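Local coordinates for protein cytochrome c (Pseudomonas aeruginosa, PDB 6RTE) that acts as the dihydro-heme d1 dehydrogenase NirN, an oxidoreductase of heme d1 biosynthesis that carries a heme c and an eight-bladed beta-propeller, at residues 354-359 with 374-379; 360-365 with 403-408; 414-419 with 428-433; 449-454 with 492-497. All blocks are in the same frame, centred on the assembly; numbering follows the deposited sequence.

Interaction 1: residues 354-359 with 374-379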
loop_
_atom_site.group_PDB
_atom_site.type_symbol
_atom_site.label_atom_id
_atom_site.label_comp_id
_atom_site.label_asym_id
_atom_site.label_seq_id
_atom_site.Cartn_x
_atom_site.Cartn_y
_atom_site.Cartn_z
ATOM N N GLY A 354 20.456 4.299 9.697
ATOM C CA GLY A 354 19.046 4.347 10.004
ATOM C C GLY A 354 18.357 3.055 9.598
ATOM O O GLY A 354 18.984 2.017 9.371
ATOM N N MET A 355 17.028 3.133 9.511
ATOM C CA MET A 355 16.242 2.002 9.041
ATOM C C MET A 355 15.860 2.244 7.587
ATOM O O MET A 355 14.978 3.073 7.311
ATOM C CB MET A 355 14.992 1.795 9.905
ATOM C CG MET A 355 14.264 3.057 10.339
ATOM S SD MET A 355 13.026 2.688 11.601
ATOM C CE MET A 355 12.325 4.308 11.896
ATOM N N PRO A 356 16.490 1.573 6.627
ATOM C CA PRO A 356 16.148 1.805 5.222
ATOM C C PRO A 356 14.825 1.159 4.845
ATOM O O PRO A 356 14.449 0.100 5.352
ATOM C CB PRO A 356 17.318 1.163 4.464
ATOM C CG PRO A 356 17.782 0.076 5.364
ATOM C CD PRO A 356 17.563 0.570 6.774
ATOM N N HIS A 357 14.115 1.830 3.940
ATOM C CA HIS A 357 12.803 1.383 3.475
ATOM C C HIS A 357 13.022 0.427 2.302
ATOM O O HIS A 357 12.833 0.765 1.133
ATOM C CB HIS A 357 11.951 2.588 3.094
ATOM C CG HIS A 357 10.549 2.247 2.700
ATOM N ND1 HIS A 357 9.940 1.060 3.051
ATOM C CD2 HIS A 357 9.635 2.938 1.978
ATOM C CE1 HIS A 357 8.713 1.035 2.563
ATOM N NE2 HIS A 357 8.503 2.162 1.907
ATOM N N LEU A 358 13.437 -0.801 2.636
ATOM C CA LEU A 358 13.841 -1.753 1.603
ATOM C C LEU A 358 12.707 -2.066 0.637
ATOM O O LEU A 358 12.954 -2.313 -0.550
ATOM C CB LEU A 358 14.346 -3.044 2.248
ATOM C CG LEU A 358 15.665 -2.948 3.022
ATOM C CD1 LEU A 358 15.954 -4.274 3.712
ATOM C CD2 LEU A 358 16.811 -2.557 2.108
ATOM N N GLY A 359 11.461 -2.063 1.118
ATOM C CA GLY A 359 10.344 -2.406 0.259
ATOM C C GLY A 359 10.214 -1.504 -0.949
ATOM O O GLY A 359 9.669 -1.914 -1.976
ATOM N N THR A 374 18.001 2.112 -2.206
ATOM C CA THR A 374 16.888 2.187 -1.275
ATOM C C THR A 374 16.832 3.537 -0.575
ATOM O O THR A 374 17.873 4.064 -0.152
ATOM C CB THR A 374 16.979 1.073 -0.217
ATOM O OG1 THR A 374 15.865 1.173 0.680
ATOM C CG2 THR A 374 18.280 1.175 0.574
ATOM N N PRO A 375 15.631 4.123 -0.434
ATOM C CA PRO A 375 15.486 5.313 0.415
ATOM C C PRO A 375 15.572 4.945 1.890
ATOM O O PRO A 375 15.828 3.781 2.214
ATOM C CB PRO A 375 14.103 5.850 0.036
ATOM C CG PRO A 375 13.337 4.629 -0.372
ATOM C CD PRO A 375 14.339 3.698 -1.015
ATOM N N ASN A 376 15.342 5.903 2.785
ATOM C CA ASN A 376 15.572 5.692 4.212
ATOM C C ASN A 376 14.531 6.438 5.036
ATOM O O ASN A 376 14.202 7.590 4.742
ATOM C CB ASN A 376 16.984 6.147 4.602
ATOM C CG ASN A 376 17.408 5.622 5.956
ATOM O OD1 ASN A 376 16.912 6.069 6.990
ATOM N ND2 ASN A 376 18.335 4.672 5.956
ATOM N N ILE A 377 14.034 5.776 6.085
ATOM C CA ILE A 377 12.900 6.297 6.842
ATOM C C ILE A 377 13.339 7.342 7.869
ATOM O O ILE A 377 12.627 8.327 8.104
ATOM C CB ILE A 377 12.134 5.130 7.506
ATOM C CG1 ILE A 377 11.522 4.229 6.425
ATOM C CG2 ILE A 377 11.054 5.651 8.447
ATOM C CD1 ILE A 377 10.569 3.159 6.946
ATOM N N SER A 378 14.500 7.157 8.500
ATOM C CA SER A 378 14.928 8.047 9.578
ATOM C C SER A 378 16.091 8.957 9.211
ATOM O O SER A 378 16.234 10.022 9.817
ATOM C CB SER A 378 15.322 7.232 10.819
ATOM O OG SER A 378 16.458 6.420 10.571
ATOM N N ARG A 379 16.929 8.566 8.258
ATOM C CA ARG A 379 18.051 9.374 7.806
ATOM C C ARG A 379 17.811 9.848 6.378
ATOM O O ARG A 379 16.981 9.299 5.647
ATOM C CB ARG A 379 19.361 8.582 7.886
ATOM C CG ARG A 379 20.213 8.889 9.110
ATOM C CD ARG A 379 19.434 8.796 10.417
ATOM N NE ARG A 379 20.157 9.449 11.509
ATOM C CZ ARG A 379 19.670 9.636 12.733
ATOM N NH1 ARG A 379 20.409 10.245 13.651
ATOM N NH2 ARG A 379 18.451 9.218 13.044
#
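Ile377 meets two side chains of the facing loop, giving one branch to each. Its CG2 meets the terminal methyl of Met355 (CE to CG2, 3.9 Å), while its CG1 comes 3.7 Å from CB of His357. The methionine side chain crosses the isoleucine at a slant, its first torsion folding CG back over the backbone (chi1 40°) and the chain beyond fully extended. In His357, CG lies opposite the backbone N, and the imidazole passes Ile377 to hydrogen-bond Asp316 through ND1 and to meet the ring of Phe403.

The backbones run antiparallel and form a single bridge, Pro356 with Asn376. Ile377 N donates to Met355 O (3.1 Å, 166° at the hydrogen), and His357 N reaches Pro375 O (3.1 Å) from above the carbonyl plane. Thr374 CG2 touches Pro356 CB at 4.0 Å.

The amide of Asn376 is fixed at both ends. ND2 donates to Ser353 O, whereas OD1 accepts from Ser378 N, closing an Asx turn, and at 2.8 Å from Arg379 N, which extends it to an Asx motif. Two backbone bonds and an amide held at both ends thus tie the loop that enters the propeller blade at strand 362-365 to the 374-379 loop of that blade, with apolar contacts of Ile377 beside the bridge.

Interaction 2: residues 360-365 with 403-408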
loop_
_atom_site.group_PDB
_atom_site.type_symbol
_atom_site.label_atom_id
_atom_site.label_comp_id
_atom_site.label_asym_id
_atom_site.label_seq_id
_atom_site.Cartn_x
_atom_site.Cartn_y
_atom_site.Cartn_z
ATOM N N SER A 360 10.710 -0.270 -0.849
ATOM C CA SER A 360 10.614 0.698 -1.933
ATOM C C SER A 360 11.873 0.775 -2.788
ATOM O O SER A 360 11.913 1.568 -3.731
ATOM C CB SER A 360 10.299 2.088 -1.370
ATOM O OG SER A 360 9.012 2.112 -0.780
ATOM N N GLY A 361 12.892 -0.025 -2.493
ATOM C CA GLY A 361 14.107 0.019 -3.274
ATOM C C GLY A 361 13.916 -0.558 -4.662
ATOM O O GLY A 361 12.995 -1.327 -4.926
ATOM N N ILE A 362 14.808 -0.173 -5.571
ATOM C CA ILE A 362 14.704 -0.587 -6.961
ATOM C C ILE A 362 16.066 -1.047 -7.462
ATOM O O ILE A 362 17.113 -0.743 -6.877
ATOM C CB ILE A 362 14.149 0.534 -7.868
ATOM C CG1 ILE A 362 15.087 1.737 -7.880
ATOM C CG2 ILE A 362 12.768 0.950 -7.388
ATOM C CD1 ILE A 362 14.796 2.728 -8.999
ATOM N N TYR A 363 16.025 -1.783 -8.567
ATOM C CA TYR A 363 17.193 -2.404 -9.171
ATOM C C TYR A 363 17.376 -1.863 -10.579
ATOM O O TYR A 363 16.407 -1.490 -11.248
ATOM C CB TYR A 363 17.032 -3.936 -9.222
ATOM C CG TYR A 363 16.762 -4.573 -7.885
ATOM C CD1 TYR A 363 15.513 -4.471 -7.282
ATOM C CD2 TYR A 363 17.752 -5.292 -7.220
ATOM C CE1 TYR A 363 15.258 -5.056 -6.050
ATOM C CE2 TYR A 363 17.505 -5.887 -5.993
ATOM C CZ TYR A 363 16.258 -5.767 -5.414
ATOM O OH TYR A 363 16.008 -6.349 -4.192
ATOM N N TRP A 364 18.626 -1.809 -11.021
ATOM C CA TRP A 364 18.924 -1.494 -12.412
ATOM C C TRP A 364 20.354 -1.930 -12.699
ATOM O O TRP A 364 21.116 -2.268 -11.791
ATOM C CB TRP A 364 18.706 -0.005 -12.716
ATOM C CG TRP A 364 19.730 0.928 -12.139
ATOM C CD1 TRP A 364 20.949 1.236 -12.671
ATOM C CD2 TRP A 364 19.614 1.693 -10.932
ATOM N NE1 TRP A 364 21.603 2.136 -11.865
ATOM C CE2 TRP A 364 20.808 2.432 -10.791
ATOM C CE3 TRP A 364 18.621 1.822 -9.954
ATOM C CZ2 TRP A 364 21.036 3.288 -9.711
ATOM C CZ3 TRP A 364 18.851 2.673 -8.879
ATOM C CH2 TRP A 364 20.048 3.395 -8.770
ATOM N N LYS A 365 20.704 -1.935 -13.982
ATOM C CA LYS A 365 22.022 -2.380 -14.417
ATOM C C LYS A 365 22.943 -1.176 -14.553
ATOM O O LYS A 365 22.633 -0.226 -15.280
ATOM C CB LYS A 365 21.926 -3.146 -15.736
ATOM C CG LYS A 365 20.921 -4.290 -15.705
ATOM C CD LYS A 365 21.235 -5.348 -16.749
ATOM C CE LYS A 365 22.329 -6.292 -16.272
ATOM N NZ LYS A 365 21.834 -7.219 -15.216
ATOM N N PHE A 403 10.680 8.146 0.973
ATOM C CA PHE A 403 9.800 6.993 1.094
ATOM C C PHE A 403 9.602 6.238 -0.218
ATOM O O PHE A 403 9.414 5.017 -0.200
ATOM C CB PHE A 403 8.436 7.426 1.642
ATOM C CG PHE A 403 7.610 6.287 2.168
ATOM C CD1 PHE A 403 7.804 5.813 3.459
ATOM C CD2 PHE A 403 6.653 5.681 1.377
ATOM C CE1 PHE A 403 7.053 4.760 3.947
ATOM C CE2 PHE A 403 5.900 4.627 1.865
ATOM C CZ PHE A 403 6.103 4.170 3.151
ATOM N N PHE A 404 9.640 6.942 -1.354
ATOM C CA PHE A 404 9.315 6.352 -2.645
ATOM C C PHE A 404 10.529 6.339 -3.565
ATOM O O PHE A 404 11.427 7.179 -3.456
ATOM C CB PHE A 404 8.174 7.112 -3.335
ATOM C CG PHE A 404 6.881 7.075 -2.580
ATOM C CD1 PHE A 404 6.116 5.920 -2.549
ATOM C CD2 PHE A 404 6.427 8.196 -1.901
ATOM C CE1 PHE A 404 4.923 5.881 -1.854
ATOM C CE2 PHE A 404 5.236 8.165 -1.199
ATOM C CZ PHE A 404 4.483 7.010 -1.172
ATOM N N MET A 405 10.524 5.379 -4.487
ATOM C CA MET A 405 11.572 5.239 -5.488
ATOM C C MET A 405 10.979 4.553 -6.707
ATOM O O MET A 405 10.255 3.561 -6.572
ATOM C CB MET A 405 12.755 4.434 -4.941
ATOM C CG MET A 405 14.085 4.769 -5.593
ATOM S SD MET A 405 15.451 4.534 -4.442
ATOM C CE MET A 405 16.827 5.076 -5.447
ATOM N N ARG A 406 11.285 5.079 -7.888
ATOM C CA ARG A 406 10.740 4.542 -9.123
ATOM C C ARG A 406 11.680 4.888 -10.264
ATOM O O ARG A 406 12.441 5.860 -10.195
ATOM C CB ARG A 406 9.342 5.100 -9.407
ATOM C CG ARG A 406 8.481 4.218 -10.308
ATOM C CD ARG A 406 8.022 2.971 -9.575
ATOM N NE ARG A 406 6.763 2.461 -10.103
ATOM C CZ ARG A 406 6.656 1.595 -11.115
ATOM N NH1 ARG A 406 7.739 1.135 -11.731
ATOM N NH2 ARG A 406 5.455 1.192 -11.513
ATOM N N SER A 407 11.611 4.084 -11.320
ATOM C CA SER A 407 12.353 4.361 -12.545
ATOM C C SER A 407 11.647 3.660 -13.703
ATOM O O SER A 407 10.534 3.149 -13.556
ATOM C CB SER A 407 13.812 3.912 -12.411
ATOM O OG SER A 407 14.562 4.344 -13.527
ATOM N N HIS A 408 12.307 3.638 -14.859
ATOM C CA HIS A 408 11.758 3.054 -16.076
ATOM C C HIS A 408 12.932 2.695 -16.977
ATOM O O HIS A 408 13.976 3.354 -16.941
ATOM C CB HIS A 408 10.805 4.028 -16.784
ATOM C CG HIS A 408 9.930 3.388 -17.822
ATOM N ND1 HIS A 408 10.327 3.220 -19.135
ATOM C CD2 HIS A 408 8.669 2.905 -17.750
ATOM C CE1 HIS A 408 9.354 2.647 -19.818
ATOM N NE2 HIS A 408 8.335 2.449 -19.002
#
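Ile362 and Met405 meet at about a right angle where two neighbouring propeller blades face each other. From Ile362 CB, which points at the facing strand, the side chain divides. CG2 goes to the Met405 backbone and rests 3.7 Å from Met405 O. CG1, wedged against both backbone neighbours of CA (chi1 63°), meets the methionine crosswise, 3.9 Å from Met405 CG. The tip, CD1, travels further along the strand to touch Ser407 CB at 3.7 Å, passing the carbonyl carbon of Arg406. A single isoleucine therefore spans three consecutive residues, 405-407.

Just before strand 362-365, Ser360 O approaches Met405 CB at 3.2 Å, and Ser360 OG donates to Phe403 O (3.0 Å), nearly in line with that carbonyl bond. The extended remainder of Met405 runs on to Pro375 and Ala373, and Ala414 also touches both Ile362 and Met405.

No backbone hydrogen bond joins the two segments, which belong to different blades. Adhesion here rests on dispersion between aliphatic groups, with one directional serine-to-carbonyl bond adding to the hold that Asp417 has on Phe403 N and Phe404 N.

Interaction 3: residues 414-419 with 428-433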
loop_
_atom_site.group_PDB
_atom_site.type_symbol
_atom_site.label_atom_id
_atom_site.label_comp_id
_atom_site.label_asym_id
_atom_site.label_seq_id
_atom_site.Cartn_x
_atom_site.Cartn_y
_atom_site.Cartn_z
ATOM N N ALA A 414 16.886 7.448 -11.446
ATOM C CA ALA A 414 15.999 6.927 -10.414
ATOM C C ALA A 414 15.359 8.111 -9.695
ATOM O O ALA A 414 16.063 9.016 -9.233
ATOM C CB ALA A 414 16.757 6.045 -9.422
ATOM N N TRP A 415 14.035 8.100 -9.599
ATOM C CA TRP A 415 13.273 9.228 -9.082
ATOM C C TRP A 415 12.868 8.927 -7.644
ATOM O O TRP A 415 12.179 7.934 -7.387
ATOM C CB TRP A 415 12.032 9.483 -9.944
ATOM C CG TRP A 415 12.302 9.694 -11.418
ATOM C CD1 TRP A 415 13.112 8.943 -12.229
ATOM C CD2 TRP A 415 11.735 10.712 -12.257
ATOM N NE1 TRP A 415 13.095 9.441 -13.511
ATOM C CE2 TRP A 415 12.254 10.523 -13.556
ATOM C CE3 TRP A 415 10.843 11.761 -12.036
ATOM C CZ2 TRP A 415 11.909 11.347 -14.624
ATOM C CZ3 TRP A 415 10.504 12.582 -13.100
ATOM C CH2 TRP A 415 11.037 12.371 -14.376
ATOM N N THR A 416 13.284 9.785 -6.710
ATOM C CA THR A 416 12.967 9.590 -5.297
ATOM C C THR A 416 12.651 10.952 -4.676
ATOM O O THR A 416 12.437 11.944 -5.380
ATOM C CB THR A 416 14.110 8.849 -4.588
ATOM O OG1 THR A 416 13.675 8.426 -3.289
ATOM C CG2 THR A 416 15.339 9.739 -4.449
ATOM N N ASP A 417 12.612 11.007 -3.345
ATOM C CA ASP A 417 12.062 12.163 -2.650
ATOM C C ASP A 417 12.684 12.282 -1.263
ATOM O O ASP A 417 13.507 11.457 -0.859
ATOM C CB ASP A 417 10.538 12.038 -2.536
ATOM C CG ASP A 417 10.121 10.791 -1.769
ATOM O OD1 ASP A 417 10.416 10.715 -0.557
ATOM O OD2 ASP A 417 9.515 9.879 -2.379
ATOM N N THR A 418 12.281 13.336 -0.539
ATOM C CA THR A 418 12.514 13.452 0.900
ATOM C C THR A 418 11.155 13.627 1.576
ATOM O O THR A 418 10.968 14.507 2.431
ATOM C CB THR A 418 13.452 14.614 1.232
ATOM O OG1 THR A 418 12.789 15.859 0.995
ATOM C CG2 THR A 418 14.721 14.542 0.381
ATOM N N PHE A 419 10.213 12.772 1.164
ATOM C CA PHE A 419 8.817 12.811 1.593
ATOM C C PHE A 419 8.660 12.958 3.097
ATOM O O PHE A 419 7.708 13.601 3.558
ATOM C CB PHE A 419 8.148 11.514 1.090
ATOM C CG PHE A 419 6.650 11.472 1.239
ATOM C CD1 PHE A 419 5.825 12.088 0.308
ATOM C CD2 PHE A 419 6.062 10.754 2.276
ATOM C CE1 PHE A 419 4.443 12.025 0.427
ATOM C CE2 PHE A 419 4.681 10.688 2.401
ATOM C CZ PHE A 419 3.871 11.324 1.471
ATOM N N LEU A 428 13.930 14.050 -6.513
ATOM C CA LEU A 428 15.328 13.973 -6.912
ATOM C C LEU A 428 15.488 12.962 -8.037
ATOM O O LEU A 428 14.933 11.860 -7.970
ATOM C CB LEU A 428 16.207 13.574 -5.728
ATOM C CG LEU A 428 15.987 14.389 -4.460
ATOM C CD1 LEU A 428 16.799 13.808 -3.311
ATOM C CD2 LEU A 428 16.345 15.845 -4.707
ATOM N N LEU A 429 16.249 13.335 -9.057
ATOM C CA LEU A 429 16.554 12.450 -10.179
ATOM C C LEU A 429 18.018 12.037 -10.051
ATOM O O LEU A 429 18.925 12.829 -10.330
ATOM C CB LEU A 429 16.268 13.138 -11.511
ATOM C CG LEU A 429 14.803 13.060 -11.965
ATOM C CD1 LEU A 429 13.869 13.678 -10.932
ATOM C CD2 LEU A 429 14.621 13.721 -13.329
ATOM N N ILE A 430 18.237 10.799 -9.618
ATOM C CA ILE A 430 19.576 10.256 -9.425
ATOM C C ILE A 430 20.007 9.567 -10.711
ATOM O O ILE A 430 19.394 8.580 -11.131
ATOM C CB ILE A 430 19.614 9.280 -8.239
ATOM C CG1 ILE A 430 19.230 10.004 -6.944
ATOM C CG2 ILE A 430 20.994 8.639 -8.112
ATOM C CD1 ILE A 430 19.111 9.094 -5.735
ATOM N N ASP A 431 21.063 10.084 -11.336
ATOM C CA ASP A 431 21.590 9.478 -12.552
ATOM C C ASP A 431 21.995 8.034 -12.281
ATOM O O ASP A 431 22.765 7.757 -11.357
ATOM C CB ASP A 431 22.785 10.288 -13.059
ATOM C CG ASP A 431 23.281 9.815 -14.412
ATOM O OD1 ASP A 431 22.770 10.308 -15.441
ATOM O OD2 ASP A 431 24.178 8.947 -14.449
ATOM N N LYS A 432 21.472 7.109 -13.092
ATOM C CA LYS A 432 21.701 5.689 -12.845
ATOM C C LYS A 432 23.169 5.304 -12.964
ATOM O O LYS A 432 23.574 4.273 -12.415
ATOM C CB LYS A 432 20.886 4.834 -13.817
ATOM C CG LYS A 432 19.398 4.781 -13.540
ATOM C CD LYS A 432 18.706 3.932 -14.590
ATOM C CE LYS A 432 17.209 3.897 -14.388
ATOM N NZ LYS A 432 16.510 3.208 -15.512
ATOM N N GLN A 433 23.968 6.097 -13.679
ATOM C CA GLN A 433 25.375 5.788 -13.899
ATOM C C GLN A 433 26.288 6.535 -12.933
ATOM O O GLN A 433 27.095 5.912 -12.236
ATOM C CB GLN A 433 25.755 6.117 -15.348
ATOM C CG GLN A 433 27.043 5.460 -15.828
ATOM C CD GLN A 433 26.963 3.944 -15.836
ATOM O OE1 GLN A 433 26.160 3.356 -16.562
ATOM N NE2 GLN A 433 27.794 3.303 -15.019
#
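Leu429 lies flat against the indole of Trp415, the two side chains running side by side in the same direction on one face of the sheet. Leu429 CG stands over the middle of the ring system, 3.8 Å above the Trp415 plane, and its methyls spread out from that point. CD1 settles on Trp415 CE3 at 3.7 Å, while CD2 makes a CH-pi contact 3.9 Å from the centroid of the six-membered ring of Trp415, close to the normal. The opposite face of the sheet is aliphatic and less intimate: Thr416 CG2 meets Ile430 CD1 at 4.0 Å, and Ala414 CB sits beside Ile430.

What sets this match is the antiparallel register. Trp415 and Leu429 form a non-hydrogen-bonded pair, flanked by the hydrogen-bonded pairs Ala414-Ile430 and Thr416-Leu428. Each of those contributes two reciprocal N-H...O bonds, including Ile430 N to Ala414 O at 2.8 Å (173° at the hydrogen). The indole is further fixed by a bond from NE1 to Ser411 OG. Further along, Asp417 OD1 receives Phe419 N at 2.7 Å in an Asx turn, and its two carboxylate oxygens also take Phe403 N and Phe404 N.

These are the two middle strands of a four-stranded propeller blade, with 405-406 bonded to 413-417 on one flank and 437-441 to 427-431 on the other. Phe454 of the next blade meets the Trp415 ring edge-to-face, whereas Ile382 of the preceding blade packs on Thr416 and Ile430.

Interaction 4: residues 449-454 with 492-497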
loop_
_atom_site.group_PDB
_atom_site.type_symbol
_atom_site.label_atom_id
_atom_site.label_comp_id
_atom_site.label_asym_id
_atom_site.label_seq_id
_atom_site.Cartn_x
_atom_site.Cartn_y
_atom_site.Cartn_z
ATOM N N ALA A 449 5.778 16.776 -1.788
ATOM C CA ALA A 449 5.848 16.139 -3.095
ATOM C C ALA A 449 6.382 14.727 -2.917
ATOM O O ALA A 449 7.368 14.515 -2.207
ATOM C CB ALA A 449 6.747 16.935 -4.042
ATOM N N GLY A 450 5.733 13.759 -3.554
ATOM C CA GLY A 450 6.185 12.391 -3.425
ATOM C C GLY A 450 5.463 11.416 -4.322
ATOM O O GLY A 450 4.295 11.612 -4.650
ATOM N N HIS A 451 6.176 10.359 -4.712
ATOM C CA HIS A 451 5.681 9.244 -5.511
ATOM C C HIS A 451 5.635 9.570 -6.998
ATOM O O HIS A 451 5.028 10.565 -7.413
ATOM C CB HIS A 451 4.293 8.781 -5.081
ATOM C CG HIS A 451 3.870 7.513 -5.755
ATOM N ND1 HIS A 451 3.294 7.493 -7.006
ATOM C CD2 HIS A 451 3.979 6.217 -5.371
ATOM C CE1 HIS A 451 3.046 6.240 -7.356
ATOM N NE2 HIS A 451 3.451 5.452 -6.381
ATOM N N VAL A 452 6.245 8.703 -7.799
ATOM C CA VAL A 452 6.395 8.903 -9.233
ATOM C C VAL A 452 5.952 7.631 -9.942
ATOM O O VAL A 452 6.336 6.525 -9.539
ATOM C CB VAL A 452 7.850 9.255 -9.597
ATOM C CG1 VAL A 452 8.036 9.332 -11.117
ATOM C CG2 VAL A 452 8.263 10.566 -8.925
ATOM N N GLU A 453 5.138 7.788 -10.980
ATOM C CA GLU A 453 4.781 6.706 -11.891
ATOM C C GLU A 453 4.928 7.220 -13.317
ATOM O O GLU A 453 4.720 8.407 -13.578
ATOM C CB GLU A 453 3.346 6.214 -11.642
ATOM C CG GLU A 453 2.942 4.982 -12.438
ATOM C CD GLU A 453 3.432 3.693 -11.816
ATOM O OE1 GLU A 453 4.315 3.759 -10.937
ATOM O OE2 GLU A 453 2.930 2.620 -12.194
ATOM N N PHE A 454 5.299 6.323 -14.233
ATOM C CA PHE A 454 5.503 6.665 -15.634
ATOM C C PHE A 454 4.372 6.133 -16.509
ATOM O O PHE A 454 3.654 5.202 -16.138
ATOM C CB PHE A 454 6.834 6.096 -16.156
ATOM C CG PHE A 454 8.046 6.609 -15.434
ATOM C CD1 PHE A 454 8.516 5.962 -14.302
ATOM C CD2 PHE A 454 8.721 7.723 -15.897
ATOM C CE1 PHE A 454 9.630 6.425 -13.631
ATOM C CE2 PHE A 454 9.848 8.198 -15.230
ATOM C CZ PHE A 454 10.301 7.546 -14.096
ATOM N N SER A 492 -2.343 10.411 -3.744
ATOM C CA SER A 492 -1.248 9.641 -3.178
ATOM C C SER A 492 -0.592 8.871 -4.323
ATOM O O SER A 492 0.139 9.477 -5.126
ATOM C CB SER A 492 -1.750 8.763 -2.025
ATOM O OG SER A 492 -2.918 8.057 -2.398
ATOM N N GLY A 493 -0.812 7.578 -4.446
ATOM C CA GLY A 493 -0.203 6.819 -5.524
ATOM C C GLY A 493 -1.013 6.883 -6.805
ATOM O O GLY A 493 -2.228 7.095 -6.785
ATOM N N LYS A 494 -0.309 6.740 -7.935
ATOM C CA LYS A 494 -0.931 6.467 -9.221
ATOM C C LYS A 494 -0.182 5.302 -9.856
ATOM O O LYS A 494 1.024 5.128 -9.651
ATOM C CB LYS A 494 -0.948 7.692 -10.160
ATOM C CG LYS A 494 0.359 8.029 -10.881
ATOM C CD LYS A 494 1.483 8.449 -9.932
ATOM C CE LYS A 494 1.083 9.582 -9.017
ATOM N NZ LYS A 494 2.271 10.107 -8.299
ATOM N N TYR A 495 -0.916 4.487 -10.605
ATOM C CA TYR A 495 -0.446 3.162 -10.990
ATOM C C TYR A 495 -0.797 2.923 -12.443
ATOM O O TYR A 495 -1.976 2.883 -12.804
ATOM C CB TYR A 495 -1.062 2.102 -10.071
ATOM C CG TYR A 495 -0.786 2.419 -8.618
ATOM C CD1 TYR A 495 -1.592 3.307 -7.914
ATOM C CD2 TYR A 495 0.308 1.875 -7.963
ATOM C CE1 TYR A 495 -1.331 3.629 -6.604
ATOM C CE2 TYR A 495 0.578 2.190 -6.642
ATOM C CZ TYR A 495 -0.246 3.068 -5.966
ATOM O OH TYR A 495 0.006 3.389 -4.645
ATOM N N ASN A 496 0.241 2.792 -13.272
ATOM C CA ASN A 496 0.094 2.612 -14.712
ATOM C C ASN A 496 -0.074 1.131 -15.005
ATOM O O ASN A 496 0.806 0.327 -14.680
ATOM C CB ASN A 496 1.314 3.183 -15.436
ATOM C CG ASN A 496 1.187 3.100 -16.951
ATOM O OD1 ASN A 496 1.656 2.142 -17.578
ATOM N ND2 ASN A 496 0.546 4.102 -17.545
ATOM N N VAL A 497 -1.208 0.766 -15.618
ATOM C CA VAL A 497 -1.488 -0.632 -15.944
ATOM C C VAL A 497 -0.283 -1.275 -16.626
ATOM O O VAL A 497 0.222 -2.320 -16.192
ATOM C CB VAL A 497 -2.739 -0.740 -16.838
ATOM C CG1 VAL A 497 -2.896 -2.165 -17.366
ATOM C CG2 VAL A 497 -3.982 -0.304 -16.091
#
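His451 and Lys494 run antiparallel past one another as side chains at the densest part of this contact. The lysine doubles back on itself, bent at chi2 and chi3, so that its amine arrives at the imidazole edge and NZ donates in the ring plane to His451 ND1 at 3.1 Å. Gly493 covers one face of that ring, its CA 3.8 Å from the His451 centroid. Beside it Glu453 CB packs on Lys494 CD at 3.4 Å, and Glu453 OE2 accepts a nearly straight bond from Asn496 N (2.9 Å, 173° at the hydrogen). Lys494 O, buried here without a hydrogen-bond partner, faces Glu453 CB at 3.2 Å.

The contact is looser at Ser492 and Tyr495, which are partly exposed; Tyr495 packs instead on Pro184 and Phe186, and its ring stands obliquely to that of His451, centroids 5.6 Å apart. With the strand axes no nearer than 6.6 Å, side chains rather than backbone pairing bridge the gap.

Further bonds from NZ to Ser464 OG and Leu462 O, and a salt bridge from Glu453 OE1 to Arg406, position the central groups. Strand 449-454 opens one blade. Strand 491-496, running nearly parallel to it, pairs with 150-154 of the first blade, the closure by which the last strand commonly completes the first blade of a propeller, and Asn496 then caps helix 497-501.

The four contacts follow the propeller through consecutive blades. Interactions 1 and 2 interleave along the chain, the first between the loop entering the blade that starts at strand 362-365 and a loop inside it, the second between that blade and the next, with centres 13 Å apart. Interaction 3, only 9 Å from interaction 2, lies inside the blade to which strand 405-406 belongs. Interaction 4 comes last and joins the following blade to the strand that completes the first; its centre is about 19 Å from that of interaction 1, and the two do not touch. The set thus combines an entry loop, a seam between blades, a hairpin inside a blade and the closing seam.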